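Local atomic coordinates of amino acid ABC superfamily ATP binding cassette transporter, binding protein (Streptococcus pneumoniae, PDB entry 4H5G), a protein that binds L-arginine and probably delivers it, as a membrane-anchored lipoprotein, to an amino acid ABC transporter for uptake into the cell. Residues N35-G39 with A40-M44; D209-K212 with E213-K217; F105-K109 with A110-K114. One frame throughout, in Å; residues are numbered along the deposited sequence.

Contact 1: N35-G39 with A40-M44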
loop_
_atom_site.group_PDB
_atom_site.type_symbol
_atom_site.label_atom_id
_atom_site.label_comp_id
_atom_site.label_asym_id
_atom_site.label_seq_id
_atom_site.Cartn_x
_atom_site.Cartn_y
_atom_site.Cartn_z
ATOM N N ASN A 35 -16.486 11.964 -4.537
ATOM C CA ASN A 35 -15.346 11.322 -3.933
ATOM C C ASN A 35 -15.305 9.886 -4.394
ATOM O O ASN A 35 -16.304 9.170 -4.366
ATOM C CB ASN A 35 -15.418 11.407 -2.418
ATOM C CG ASN A 35 -14.151 11.948 -1.825
ATOM O OD1 ASN A 35 -13.053 11.515 -2.195
ATOM N ND2 ASN A 35 -14.278 12.911 -0.922
ATOM N N GLN A 36 -14.117 9.444 -4.767
ATOM C CA GLN A 36 -13.976 8.156 -5.398
ATOM C C GLN A 36 -12.606 7.636 -5.035
ATOM O O GLN A 36 -11.664 8.410 -4.899
ATOM C CB GLN A 36 -14.072 8.355 -6.903
ATOM C CG GLN A 36 -14.191 7.111 -7.732
ATOM C CD GLN A 36 -14.533 7.453 -9.164
ATOM O OE1 GLN A 36 -15.405 8.284 -9.421
ATOM N NE2 GLN A 36 -13.831 6.836 -10.107
ATOM N N VAL A 37 -12.505 6.325 -4.867
ATOM C CA VAL A 37 -11.225 5.697 -4.577
ATOM C C VAL A 37 -10.516 5.434 -5.896
ATOM O O VAL A 37 -11.066 4.775 -6.784
ATOM C CB VAL A 37 -11.427 4.367 -3.834
ATOM C CG1 VAL A 37 -10.090 3.684 -3.604
ATOM C CG2 VAL A 37 -12.153 4.614 -2.503
ATOM N N VAL A 38 -9.298 5.959 -6.021
ATOM C CA VAL A 38 -8.537 5.855 -7.261
ATOM C C VAL A 38 -7.131 5.394 -6.931
ATOM O O VAL A 38 -6.763 5.294 -5.761
ATOM C CB VAL A 38 -8.430 7.215 -7.971
ATOM C CG1 VAL A 38 -9.812 7.732 -8.389
ATOM C CG2 VAL A 38 -7.744 8.230 -7.060
ATOM N N GLY A 39 -6.334 5.127 -7.960
ATOM C CA GLY A 39 -4.942 4.773 -7.738
ATOM C C GLY A 39 -4.531 3.572 -8.561
ATOM O O GLY A 39 -5.369 2.916 -9.186
ATOM N N ALA A 40 -3.237 3.271 -8.563
ATOM C CA ALA A 40 -2.736 2.199 -9.425
ATOM C C ALA A 40 -3.306 0.835 -9.022
ATOM O O ALA A 40 -3.586 -0.002 -9.882
ATOM C CB ALA A 40 -1.204 2.181 -9.441
ATOM N N ASP A 41 -3.479 0.615 -7.723
ATOM C CA ASP A 41 -4.064 -0.649 -7.245
ATOM C C ASP A 41 -5.511 -0.796 -7.693
ATOM O O ASP A 41 -5.988 -1.913 -7.945
ATOM C CB ASP A 41 -4.029 -0.728 -5.713
ATOM C CG ASP A 41 -2.725 -1.302 -5.165
ATOM O OD1 ASP A 41 -1.874 -1.780 -5.941
ATOM O OD2 ASP A 41 -2.568 -1.299 -3.922
ATOM N N ILE A 42 -6.208 0.329 -7.786
ATOM C CA ILE A 42 -7.605 0.323 -8.214
ATOM C C ILE A 42 -7.687 0.036 -9.711
ATOM O O ILE A 42 -8.545 -0.729 -10.155
ATOM C CB ILE A 42 -8.309 1.655 -7.886
ATOM C CG1 ILE A 42 -8.101 2.034 -6.412
ATOM C CG2 ILE A 42 -9.801 1.593 -8.246
ATOM C CD1 ILE A 42 -8.418 0.917 -5.423
ATOM N N ASP A 43 -6.784 0.623 -10.490
ATOM C CA ASP A 43 -6.753 0.349 -11.926
ATOM C C ASP A 43 -6.453 -1.122 -12.158
ATOM O O ASP A 43 -7.015 -1.752 -13.054
ATOM C CB ASP A 43 -5.693 1.212 -12.637
ATOM C CG ASP A 43 -6.039 2.699 -12.647
ATOM O OD1 ASP A 43 -7.209 3.060 -12.447
ATOM O OD2 ASP A 43 -5.121 3.507 -12.884
ATOM N N MET A 44 -5.551 -1.672 -11.355
ATOM C CA MET A 44 -5.219 -3.097 -11.481
ATOM C C MET A 44 -6.415 -3.952 -11.069
ATOM O O MET A 44 -6.749 -4.925 -11.739
ATOM C CB MET A 44 -4.007 -3.458 -10.619
ATOM C CG MET A 44 -3.668 -4.948 -10.656
ATOM S SD MET A 44 -2.210 -5.333 -9.678
ATOM C CE MET A 44 -2.779 -4.795 -8.062
HETATM O O HOH W 1 -7.597 5.117 -10.558
#

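Contact 2: D209-K212 with E213-K217. With EDO (1,2-ethanediol), chain K.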
loop_
_atom_site.group_PDB
_atom_site.type_symbol
_atom_site.label_atom_id
_atom_site.label_comp_id
_atom_site.label_asym_id
_atom_site.label_seq_id
_atom_site.Cartn_x
_atom_site.Cartn_y
_atom_site.Cartn_z
ATOM N N ASP A 209 -6.587 -21.364 -5.882
ATOM C CA ASP A 209 -5.689 -21.462 -7.044
ATOM C C ASP A 209 -6.310 -21.032 -8.361
ATOM O O ASP A 209 -5.626 -20.459 -9.216
ATOM C CB ASP A 209 -5.137 -22.884 -7.194
ATOM C CG ASP A 209 -4.173 -23.265 -6.074
ATOM O OD1 ASP A 209 -3.794 -22.383 -5.283
ATOM O OD2 ASP A 209 -3.790 -24.451 -6.001
ATOM N N ASP A 210 -7.600 -21.304 -8.535
ATOM C CA ASP A 210 -8.263 -20.908 -9.774
ATOM C C ASP A 210 -8.294 -19.382 -9.929
ATOM O O ASP A 210 -7.967 -18.839 -10.994
ATOM C CB ASP A 210 -9.678 -21.511 -9.868
ATOM C CG ASP A 210 -10.590 -21.075 -8.728
ATOM O OD1 ASP A 210 -10.099 -20.875 -7.591
ATOM O OD2 ASP A 210 -11.807 -20.938 -8.975
ATOM N N LEU A 211 -8.658 -18.681 -8.862
ATOM C CA LEU A 211 -8.670 -17.215 -8.908
ATOM C C LEU A 211 -7.251 -16.661 -8.984
ATOM O O LEU A 211 -6.989 -15.702 -9.708
ATOM C CB LEU A 211 -9.425 -16.654 -7.686
ATOM C CG LEU A 211 -9.495 -15.132 -7.543
ATOM C CD1 LEU A 211 -10.167 -14.501 -8.764
ATOM C CD2 LEU A 211 -10.242 -14.750 -6.261
ATOM N N LYS A 212 -6.320 -17.276 -8.264
ATOM C CA LYS A 212 -4.918 -16.831 -8.326
ATOM C C LYS A 212 -4.371 -16.866 -9.756
ATOM O O LYS A 212 -3.638 -15.960 -10.169
ATOM C CB LYS A 212 -4.026 -17.666 -7.390
ATOM C CG LYS A 212 -2.516 -17.300 -7.471
ATOM C CD LYS A 212 -1.679 -17.987 -6.379
ATOM C CE LYS A 212 -0.242 -18.282 -6.864
ATOM N NZ LYS A 212 0.551 -17.044 -7.224
ATOM N N GLU A 213 -4.740 -17.898 -10.515
ATOM C CA GLU A 213 -4.288 -18.015 -11.911
ATOM C C GLU A 213 -4.753 -16.837 -12.745
ATOM O O GLU A 213 -4.005 -16.318 -13.590
ATOM C CB GLU A 213 -4.775 -19.332 -12.556
ATOM C CG GLU A 213 -4.091 -20.589 -12.014
ATOM C CD GLU A 213 -4.341 -21.810 -12.863
ATOM O OE1 GLU A 213 -4.963 -21.679 -13.947
ATOM O OE2 GLU A 213 -3.905 -22.906 -12.440
ATOM N N VAL A 214 -5.997 -16.422 -12.525
ATOM C CA VAL A 214 -6.546 -15.291 -13.275
ATOM C C VAL A 214 -5.848 -14.003 -12.855
ATOM O O VAL A 214 -5.455 -13.187 -13.693
ATOM C CB VAL A 214 -8.063 -15.138 -13.056
ATOM C CG1 VAL A 214 -8.603 -13.937 -13.840
ATOM C CG2 VAL A 214 -8.783 -16.414 -13.463
ATOM N N VAL A 215 -5.686 -13.821 -11.554
ATOM C CA VAL A 215 -4.967 -12.650 -11.052
ATOM C C VAL A 215 -3.529 -12.589 -11.583
ATOM O O VAL A 215 -3.064 -11.533 -12.004
ATOM C CB VAL A 215 -4.973 -12.587 -9.508
ATOM C CG1 VAL A 215 -4.114 -11.407 -9.013
ATOM C CG2 VAL A 215 -6.410 -12.432 -8.987
ATOM N N ASP A 216 -2.833 -13.719 -11.567
ATOM C CA ASP A 216 -1.452 -13.777 -12.068
ATOM C C ASP A 216 -1.377 -13.468 -13.555
ATOM O O ASP A 216 -0.435 -12.824 -14.028
ATOM C CB ASP A 216 -0.833 -15.164 -11.782
ATOM C CG ASP A 216 -0.482 -15.369 -10.308
ATOM O OD1 ASP A 216 -0.491 -14.386 -9.538
ATOM O OD2 ASP A 216 -0.171 -16.516 -9.928
ATOM N N LYS A 217 -2.369 -13.936 -14.301
ATOM C CA LYS A 217 -2.378 -13.706 -15.745
ATOM C C LYS A 217 -2.499 -12.213 -16.030
ATOM O O LYS A 217 -1.777 -11.656 -16.871
ATOM C CB LYS A 217 -3.539 -14.468 -16.393
ATOM C CG LYS A 217 -3.761 -14.124 -17.852
ATOM C CD LYS A 217 -5.045 -14.771 -18.351
ATOM C CE LYS A 217 -5.356 -14.323 -19.764
ATOM N NZ LYS A 217 -4.340 -14.859 -20.709
HETATM C C1 EDO K . -7.426 -13.083 -23.203
HETATM O O1 EDO K . -8.153 -13.387 -22.004
HETATM C C2 EDO K . -5.923 -13.061 -22.953
HETATM O O2 EDO K . -5.313 -14.274 -23.416
#

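Contact 3: F105-K109 with A110-K114. Unlike the reference sequence in segment 105-109: His108 (reference Arg).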
loop_
_atom_site.group_PDB
_atom_site.type_symbol
_atom_site.label_atom_id
_atom_site.label_comp_id
_atom_site.label_asym_id
_atom_site.label_seq_id
_atom_site.Cartn_x
_atom_site.Cartn_y
_atom_site.Cartn_z
ATOM N N PHE A 105 11.723 7.237 4.609
ATOM C CA PHE A 105 11.178 8.115 5.636
ATOM C C PHE A 105 10.793 9.436 4.989
ATOM O O PHE A 105 11.564 10.002 4.214
ATOM C CB PHE A 105 12.226 8.395 6.721
ATOM C CG PHE A 105 12.540 7.213 7.588
ATOM C CD1 PHE A 105 11.757 6.925 8.686
ATOM C CD2 PHE A 105 13.629 6.403 7.324
ATOM C CE1 PHE A 105 12.052 5.842 9.496
ATOM C CE2 PHE A 105 13.921 5.313 8.129
ATOM C CZ PHE A 105 13.133 5.039 9.215
ATOM N N LEU A 106 9.596 9.915 5.300
ATOM C CA LEU A 106 9.176 11.258 4.919
ATOM C C LEU A 106 9.521 12.184 6.081
ATOM O O LEU A 106 9.201 11.882 7.237
ATOM C CB LEU A 106 7.662 11.272 4.662
ATOM C CG LEU A 106 7.071 12.588 4.148
ATOM C CD1 LEU A 106 7.513 12.875 2.708
ATOM C CD2 LEU A 106 5.526 12.555 4.240
ATOM N N VAL A 107 10.196 13.299 5.778
ATOM C CA VAL A 107 10.608 14.274 6.788
ATOM C C VAL A 107 10.333 15.698 6.295
ATOM O O VAL A 107 9.921 15.907 5.156
ATOM C CB VAL A 107 12.124 14.156 7.117
ATOM C CG1 VAL A 107 12.455 12.803 7.762
ATOM C CG2 VAL A 107 12.988 14.397 5.847
ATOM N N HIS A 108 10.569 16.673 7.161
ATOM C CA HIS A 108 10.541 18.071 6.742
ATOM C C HIS A 108 11.737 18.339 5.842
ATOM O O HIS A 108 12.833 17.819 6.087
ATOM C CB HIS A 108 10.584 18.998 7.956
ATOM C CG HIS A 108 9.307 19.033 8.732
ATOM N ND1 HIS A 108 8.254 19.857 8.395
ATOM C CD2 HIS A 108 8.909 18.340 9.825
ATOM C CE1 HIS A 108 7.265 19.673 9.254
ATOM N NE2 HIS A 108 7.636 18.754 10.130
ATOM N N LYS A 109 11.536 19.150 4.809
ATOM C CA LYS A 109 12.624 19.530 3.904
ATOM C C LYS A 109 13.810 20.109 4.670
ATOM O O LYS A 109 14.964 19.839 4.336
ATOM C CB LYS A 109 12.105 20.538 2.871
ATOM C CG LYS A 109 13.008 20.747 1.660
ATOM C CD LYS A 109 12.261 21.494 0.550
ATOM C CE LYS A 109 11.148 20.636 -0.045
ATOM N NZ LYS A 109 10.222 21.431 -0.903
ATOM N N ALA A 110 13.532 20.893 5.715
ATOM C CA ALA A 110 14.602 21.540 6.479
ATOM C C ALA A 110 15.451 20.528 7.250
ATOM O O ALA A 110 16.526 20.870 7.743
ATOM C CB ALA A 110 14.031 22.599 7.425
ATOM N N ASP A 111 14.965 19.288 7.346
ATOM C CA ASP A 111 15.619 18.254 8.150
ATOM C C ASP A 111 16.329 17.193 7.326
ATOM O O ASP A 111 16.824 16.212 7.881
ATOM C CB ASP A 111 14.598 17.547 9.050
ATOM C CG ASP A 111 14.167 18.389 10.228
ATOM O OD1 ASP A 111 14.862 19.380 10.558
ATOM O OD2 ASP A 111 13.130 18.039 10.836
ATOM N N VAL A 112 16.376 17.373 6.012
ATOM C CA VAL A 112 17.027 16.379 5.157
ATOM C C VAL A 112 18.513 16.227 5.495
ATOM O O VAL A 112 19.042 15.117 5.504
ATOM C CB VAL A 112 16.830 16.686 3.662
ATOM C CG1 VAL A 112 17.637 15.722 2.795
ATOM C CG2 VAL A 112 15.356 16.598 3.303
ATOM N N GLU A 113 19.180 17.337 5.789
ATOM C CA GLU A 113 20.604 17.278 6.123
ATOM C C GLU A 113 20.806 16.684 7.502
ATOM O O GLU A 113 21.880 16.190 7.839
ATOM C CB GLU A 113 21.245 18.668 6.038
ATOM C CG GLU A 113 21.354 19.186 4.629
ATOM C CD GLU A 113 22.055 18.204 3.715
ATOM O OE1 GLU A 113 23.189 17.792 4.038
ATOM O OE2 GLU A 113 21.463 17.831 2.680
ATOM N N LYS A 114 19.748 16.710 8.294
ATOM C CA LYS A 114 19.832 16.306 9.684
ATOM C C LYS A 114 19.765 14.788 9.851
ATOM O O LYS A 114 20.554 14.201 10.593
ATOM C CB LYS A 114 18.689 16.958 10.449
ATOM C CG LYS A 114 18.627 16.597 11.901
ATOM C CD LYS A 114 17.448 17.290 12.537
ATOM C CE LYS A 114 17.386 17.012 14.013
ATOM N NZ LYS A 114 16.286 17.813 14.605
HETATM O O HOH W 2 11.336 16.295 9.860
#

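Contact 1: N35-G39 with A40-M44
Val37 and Ile42 supply the apolar part of this strand-to-helix junction: Val37 CG1 meets Ile42 CD1 at 3.7 Å, the two side chains crossing at about a right angle. Ile42 CG1, anti to its carbonyl carbon (chi1 -51°), lies over the peptide after Val38, 3.5 Å from Val38 C, while CG2 turns to the carbonyl oxygen of Val37.

Backbone bonds make the turn. Gly39, the N-cap residue, offers its carbonyl oxygen O to Asp43 N at 3.0 Å, and more weakly to Ile42 N at 3.1 Å. Its backbone angles (phi 134°) lie in a region open chiefly to glycine.

A water bridges the N-cap N-H to the carboxylate of Asp43, four residues on. It accepts from Gly39 N at 2.9 Å and donates to Asp43 OD1 at 2.8 Å.

The Asp41 carboxylate turns to other partners, Tyr228 OH and Gly81 N, and the Asp41 side chain lies about 6 Å from the bound arginine at its nearest atoms. The water-linked carboxylate of Asp43 sits in the first helical turn, where the helix dipole would probably help stabilise its negative charge.

Contact 2: D209-K212 with E213-K217
Lys212 reaches forward one helical turn to Asp216, and its NZ forms a salt bridge with Asp216 OD2 at 2.8 Å on the syn lone pair of the carboxylate. The lysine leaves the backbone with CG anti to its own N (chi1 177°), then bends at chi3 and chi4, so that the chain arches over the oxygen it grips: CG and CE of Lys212 each lie 3.5 Å from Asp216 OD2. The two side chains cross obliquely.

The same two residues are joined by the main-chain bond from Asp216 N to Lys212 O, 2.8 Å long. Asp216 CG, on the N side of its residue (chi1 -74°), lies 3.2 Å from Lys212 O.

This is an i to i+4 salt bridge in the first half of helix 209-225, whose regular alpha-helical bonds continue with Glu213 N to Asp209 O and Val215 N to Leu211 O (2.9 Å); Val214 N to Asp210 O is weak at 3.5 Å. On the buried flank, Leu211 CD1 and Val215 CG2 lie 4.3 Å apart.

Further out, both ends of the salt bridge have second partners on one neighbouring segment. Lys212 NZ also donates to Phe94 O, and Asp216 OD1 accepts from Ile96 N, which ties the charged pair to the chain at the end of strand 92-94. Leu211 packs on Ala4 and Ile8 of helix 4-11 and on Leu204, whereas Val214 faces Glu51 and Leu52 at the end of helix 40-52. Lys217 NZ bonds weakly (2.9 Å) to O2 of a 1,2-ethanediol, probably from the crystallisation liquor, which also bonds to Glu51 OE2.

Contact 3: F105-K109 with A110-K114
Ala110 continues the short 3-10 turn that Lys109 begins, a turn that brings the next two residues, Asp111 and Val112, back to His108 and Lys109. It turns the chain back alongside the end of strand 103-108.

Asp111 makes the polar link back to the strand end. Its N donates to His108 O at 2.9 Å, an i to i+3 bond as in a 3-10 turn. The side chain folds back the same way: CG is anti to the carbonyl carbon (chi1 -75°), which brings Asp111 OD2 within 4.0 Å of His108 CB. Between them a water accepts from His108 N at 2.8 Å and donates to Asp111 OD2 at 2.7 Å, so the backbone N-H at the end of the strand is bound to the carboxylate through the solvent molecule. The same water lies in the plane of the His108 ring, at its edge. His108 is a departure from the reference sequence, which has arginine here.

Val112 adds a second i to i+3 bond, from Val112 N to Lys109 O at 3.3 Å. Its CG2 points to Val107, 3.4 Å from Lys109 O and 4.1 Å from Val107 CG2, the valines crossing at about a right angle.

The turn lies just beyond the C-terminal end of strand 103-108, which runs between 167-171 and 185-187 in a five-stranded mixed sheet. Val112 covers Ala186 of the latter strand; Lys109 NZ bonds to Ala183 O, and His108 NE2 reaches Leu160 O in helix 153-162.

In the fold
Contacts 1 and 3 both end a strand with a turn and use a water between a backbone N-H and an aspartate, but contact 1 enters a full helix near the arginine pocket, whereas contact 3 is a surface 3-10 turn. Contact 2 lies within one helix; its polar link is a direct salt bridge, with no bridging water in the contact. Contacts 1 and 2 are partly buried and both involve helix 40-52: contact 1 begins it, and Leu211, Val214 and Lys217 of contact 2 touch its far end. Contacts 2 and 3 lie on opposite sides of the chain's centre, their centres about 42 Å apart in the elongated periplasmic binding protein type II fold.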